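Local coordinates for putative flagellar motor switch protein FliN (Thermotoga maritima, PDB 1O6A), which probably forms part of the switch complex in the C-ring of the bacterial flagellar motor, which sets the direction of rotation, at residues 60-65 / 90-96. Numbering follows the deposited sequence.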
ATOM      1  N   VAL A  60       5.340   3.261  -6.983  1.00 15.69           N
ATOM      2  CA  VAL A  60       4.928   4.280  -7.917  1.00 14.31           C
ATOM      3  C   VAL A  60       4.501   3.532  -9.155  1.00 16.19           C
ATOM      4  O   VAL A  60       5.267   2.728  -9.681  1.00 16.43           O
ATOM      5  CB  VAL A  60       6.033   5.325  -8.163  1.00 16.91           C
ATOM      6  CG1 VAL A  60       5.541   6.379  -9.176  1.00 21.79           C
ATOM      7  CG2 VAL A  60       6.390   6.017  -6.882  1.00 18.90           C
ATOM      8  N   ASN A  61       3.245   3.740  -9.582  1.00 15.88           N
ATOM      9  CA  ASN A  61       2.628   2.918 -10.612  1.00 19.96           C
ATOM     10  C   ASN A  61       2.981   1.441 -10.452  1.00 19.11           C
ATOM     11  O   ASN A  61       3.348   0.775 -11.412  1.00 19.11           O
ATOM     12  CB  ASN A  61       3.020   3.420 -12.010  1.00 19.96           C
ATOM     13  CG  ASN A  61       2.449   4.773 -12.339  1.00 26.66           C
ATOM     14  OD1 ASN A  61       1.669   5.349 -11.593  1.00 25.33           O
ATOM     15  ND2 ASN A  61       2.843   5.295 -13.494  1.00 25.47           N
ATOM     16  N   GLY A  62       2.902   0.935  -9.226  1.00 20.19           N
ATOM     17  CA  GLY A  62       3.116  -0.487  -8.973  1.00 19.53           C
ATOM     18  C   GLY A  62       4.554  -0.952  -8.846  1.00 19.60           C
ATOM     19  O   GLY A  62       4.786  -2.126  -8.652  1.00 20.73           O
ATOM     20  N   LYS A  63       5.518  -0.045  -8.961  1.00 18.61           N
ATOM     21  CA  LYS A  63       6.945  -0.395  -8.898  1.00 17.93           C
ATOM     22  C   LYS A  63       7.519   0.075  -7.565  1.00 15.93           C
ATOM     23  O   LYS A  63       7.304   1.196  -7.171  1.00 13.13           O
ATOM     24  CB  LYS A  63       7.712   0.304 -10.038  1.00 19.00           C
ATOM     25  CG  LYS A  63       7.217  -0.053 -11.435  1.00 24.25           C
ATOM     26  CD  LYS A  63       7.606  -1.466 -11.848  1.00 28.80           C
ATOM     27  CE  LYS A  63       7.062  -1.775 -13.274  1.00 43.06           C
ATOM     28  NZ  LYS A  63       7.154  -3.235 -13.635  1.00 46.18           N
ATOM     29  N   LEU A  64       8.239  -0.790  -6.873  1.00 15.78           N
ATOM     30  CA  LEU A  64       8.847  -0.441  -5.602  1.00 17.42           C
ATOM     31  C   LEU A  64      10.032   0.458  -5.861  1.00 17.18           C
ATOM     32  O   LEU A  64      10.992   0.050  -6.508  1.00 16.63           O
ATOM     33  CB  LEU A  64       9.302  -1.701  -4.877  1.00 18.04           C
ATOM     34  CG  LEU A  64       9.993  -1.473  -3.550  1.00 17.25           C
ATOM     35  CD1 LEU A  64       9.007  -0.988  -2.516  1.00 16.14           C
ATOM     36  CD2 LEU A  64      10.693  -2.769  -3.139  1.00 21.76           C
ATOM     37  N   ILE A  65       9.960   1.712  -5.435  1.00 14.27           N
ATOM     38  CA  ILE A  65      11.133   2.586  -5.619  1.00 15.64           C
ATOM     39  C   ILE A  65      11.746   3.059  -4.309  1.00 16.50           C
ATOM     40  O   ILE A  65      12.858   3.589  -4.300  1.00 17.69           O
ATOM     41  CB  ILE A  65      10.827   3.784  -6.498  1.00 19.06           C
ATOM     42  CG1 ILE A  65       9.786   4.670  -5.883  1.00 19.01           C
ATOM     43  CG2 ILE A  65      10.398   3.390  -7.947  1.00 21.35           C
ATOM     44  CD1 ILE A  65      10.111   6.107  -6.132  1.00 32.53           C
ATOM     45  N   ARG A  90      14.839   5.013 -10.851  1.00 17.49           N
ATOM     46  CA  ARG A  90      13.398   5.260 -10.755  1.00 18.59           C
ATOM     47  C   ARG A  90      12.818   5.363 -12.184  1.00 19.20           C
ATOM     48  O   ARG A  90      11.756   4.820 -12.487  1.00 18.89           O
ATOM     49  CB  ARG A  90      13.116   6.565  -9.991  1.00 21.53           C
ATOM     50  CG  ARG A  90      13.455   6.554  -8.528  1.00 20.39           C
ATOM     51  CD  ARG A  90      13.423   7.913  -7.856  1.00 22.99           C
ATOM     52  NE  ARG A  90      14.616   8.105  -7.041  1.00 18.12           N
ATOM     53  CZ  ARG A  90      14.875   9.169  -6.306  1.00 19.42           C
ATOM     54  NH1 ARG A  90      14.042  10.214  -6.274  1.00 18.27           N
ATOM     55  NH2 ARG A  90      16.003   9.190  -5.598  1.00 19.01           N
ATOM     56  N   LEU A  91      13.528   6.065 -13.054  1.00 18.98           N
ATOM     57  CA  LEU A  91      13.131   6.154 -14.459  1.00 19.77           C
ATOM     58  C   LEU A  91      13.080   4.808 -15.137  1.00 21.53           C
ATOM     59  O   LEU A  91      12.155   4.535 -15.913  1.00 25.87           O
ATOM     60  CB  LEU A  91      14.110   7.037 -15.227  1.00 21.70           C
ATOM     61  CG  LEU A  91      13.679   8.476 -15.379  1.00 30.66           C
ATOM     62  CD1 LEU A  91      14.743   9.212 -16.195  1.00 31.81           C
ATOM     63  CD2 LEU A  91      12.276   8.573 -16.051  1.00 33.52           C
ATOM     64  N   GLU A  92      14.101   3.991 -14.892  1.00 23.22           N
ATOM     65  CA  GLU A  92      14.224   2.685 -15.531  1.00 26.08           C
ATOM     66  C   GLU A  92      13.031   1.831 -15.146  1.00 25.58           C
ATOM     67  O   GLU A  92      12.415   1.199 -15.993  1.00 25.62           O
ATOM     68  CB  GLU A  92      15.515   1.970 -15.109  1.00 27.67           C
ATOM     69  CG  GLU A  92      16.783   2.474 -15.797  1.00 33.68           C
ATOM     70  CD  GLU A  92      18.080   1.950 -15.168  1.00 42.54           C
ATOM     71  OE1 GLU A  92      18.039   1.171 -14.181  1.00 45.02           O
ATOM     72  OE2 GLU A  92      19.167   2.326 -15.666  1.00 51.90           O
ATOM     73  N   LEU A  93      12.720   1.811 -13.857  1.00 23.73           N
ATOM     74  CA  LEU A  93      11.658   0.961 -13.334  1.00 22.72           C
ATOM     75  C   LEU A  93      10.307   1.394 -13.864  1.00 22.57           C
ATOM     76  O   LEU A  93       9.452   0.562 -14.158  1.00 23.21           O
ATOM     77  CB  LEU A  93      11.626   1.042 -11.816  1.00 24.77           C
ATOM     78  CG  LEU A  93      12.640   0.203 -11.058  1.00 25.51           C
ATOM     79  CD1 LEU A  93      12.719   0.652  -9.627  1.00 27.43           C
ATOM     80  CD2 LEU A  93      12.251  -1.268 -11.115  1.00 27.77           C
ATOM     81  N   LEU A  94      10.103   2.707 -13.944  1.00 22.89           N
ATOM     82  CA  LEU A  94       8.842   3.255 -14.423  1.00 25.05           C
ATOM     83  C   LEU A  94       8.697   3.035 -15.918  1.00 28.39           C
ATOM     84  O   LEU A  94       7.587   3.050 -16.431  1.00 29.09           O
ATOM     85  CB  LEU A  94       8.740   4.755 -14.121  1.00 23.14           C
ATOM     86  CG  LEU A  94       8.579   5.047 -12.639  1.00 26.19           C
ATOM     87  CD1 LEU A  94       8.727   6.523 -12.371  1.00 30.20           C
ATOM     88  CD2 LEU A  94       7.240   4.515 -12.147  1.00 29.38           C
ATOM     89  N   ASN A  95       9.820   2.840 -16.606  1.00 32.80           N
ATOM     90  CA  ASN A  95       9.829   2.599 -18.063  1.00 35.05           C
ATOM     91  C   ASN A  95       9.741   1.121 -18.452  1.00 37.80           C
ATOM     92  O   ASN A  95       9.640   0.800 -19.643  1.00 38.75           O
ATOM     93  CB  ASN A  95      11.069   3.223 -18.717  1.00 33.53           C
ATOM     94  CG  ASN A  95      10.809   4.614 -19.216  1.00 40.78           C
ATOM     95  OD1 ASN A  95      10.718   5.554 -18.430  1.00 50.28           O
ATOM     96  ND2 ASN A  95      10.675   4.759 -20.534  1.00 50.05           N
ATOM     97  N   GLU A  96       9.801   0.227 -17.466  1.00 40.93           N
ATOM     98  CA  GLU A  96       9.443  -1.174 -17.690  1.00 44.21           C
ATOM     99  C   GLU A  96       7.992  -1.267 -18.191  1.00 45.81           C
ATOM    100  O   GLU A  96       7.082  -0.577 -17.701  1.00 46.27           O
ATOM    101  CB  GLU A  96       9.608  -1.992 -16.407  1.00 45.52           C
ATOM    102  CG  GLU A  96      11.060  -2.214 -15.998  1.00 48.43           C
ATOM    103  CD  GLU A  96      11.207  -3.010 -14.702  1.00 53.39           C
ATOM    104  OE1 GLU A  96      10.224  -3.133 -13.925  1.00 50.97           O
ATOM    105  OE2 GLU A  96      12.327  -3.514 -14.456  1.00 58.52           O
ATOM    106  OXT GLU A  96       7.695  -2.022 -19.122  1.00 47.57           O
TER
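K63 and E96 show how a charged pair can close the edge of an apolar contact between a hairpin and a terminal helix. The lysine chain bends at chi2 (-73°) and is extended beyond, which carries its methylenes past the carbonyl oxygen of L93, with CE 3.5 Å from L93 O. From there NZ reaches E96 OE1 at 3.1 Å, a salt bridge and hydrogen bond that takes the anti lone pair of the carboxylate, the one turned away from OE2. The C-terminal carboxylate of the same residue may add modestly to the negative field around the ammonium group, though solvent would screen it.

Inward of this pair the contact is apolar. L93 sends CD1 against the backbone at L64 O (3.6 Å) and, at a slant, against I65 CG2 (4.0 Å). CD1 of I65, in turn, meets the CG and CD methylenes of R90 at about a right angle, while R90 NH1 is hydrogen-bonded to the carbonyl oxygens of V37 and M40 of the second subunit and NE to V85 O. L94 rests CD2 against both the carbonyl oxygen and CG1 of V60, whose chi1 of 180° turns CG1 to the carbonyl side. L21 of strand 20-33 packs on both residues.

The 90-94 part of helix 87-94 runs nearly antiparallel (175°) to strand 63-65, packing beside the type I' turn of a two-residue beta hairpin in the FliN C-terminal fold, close to its dimer interface.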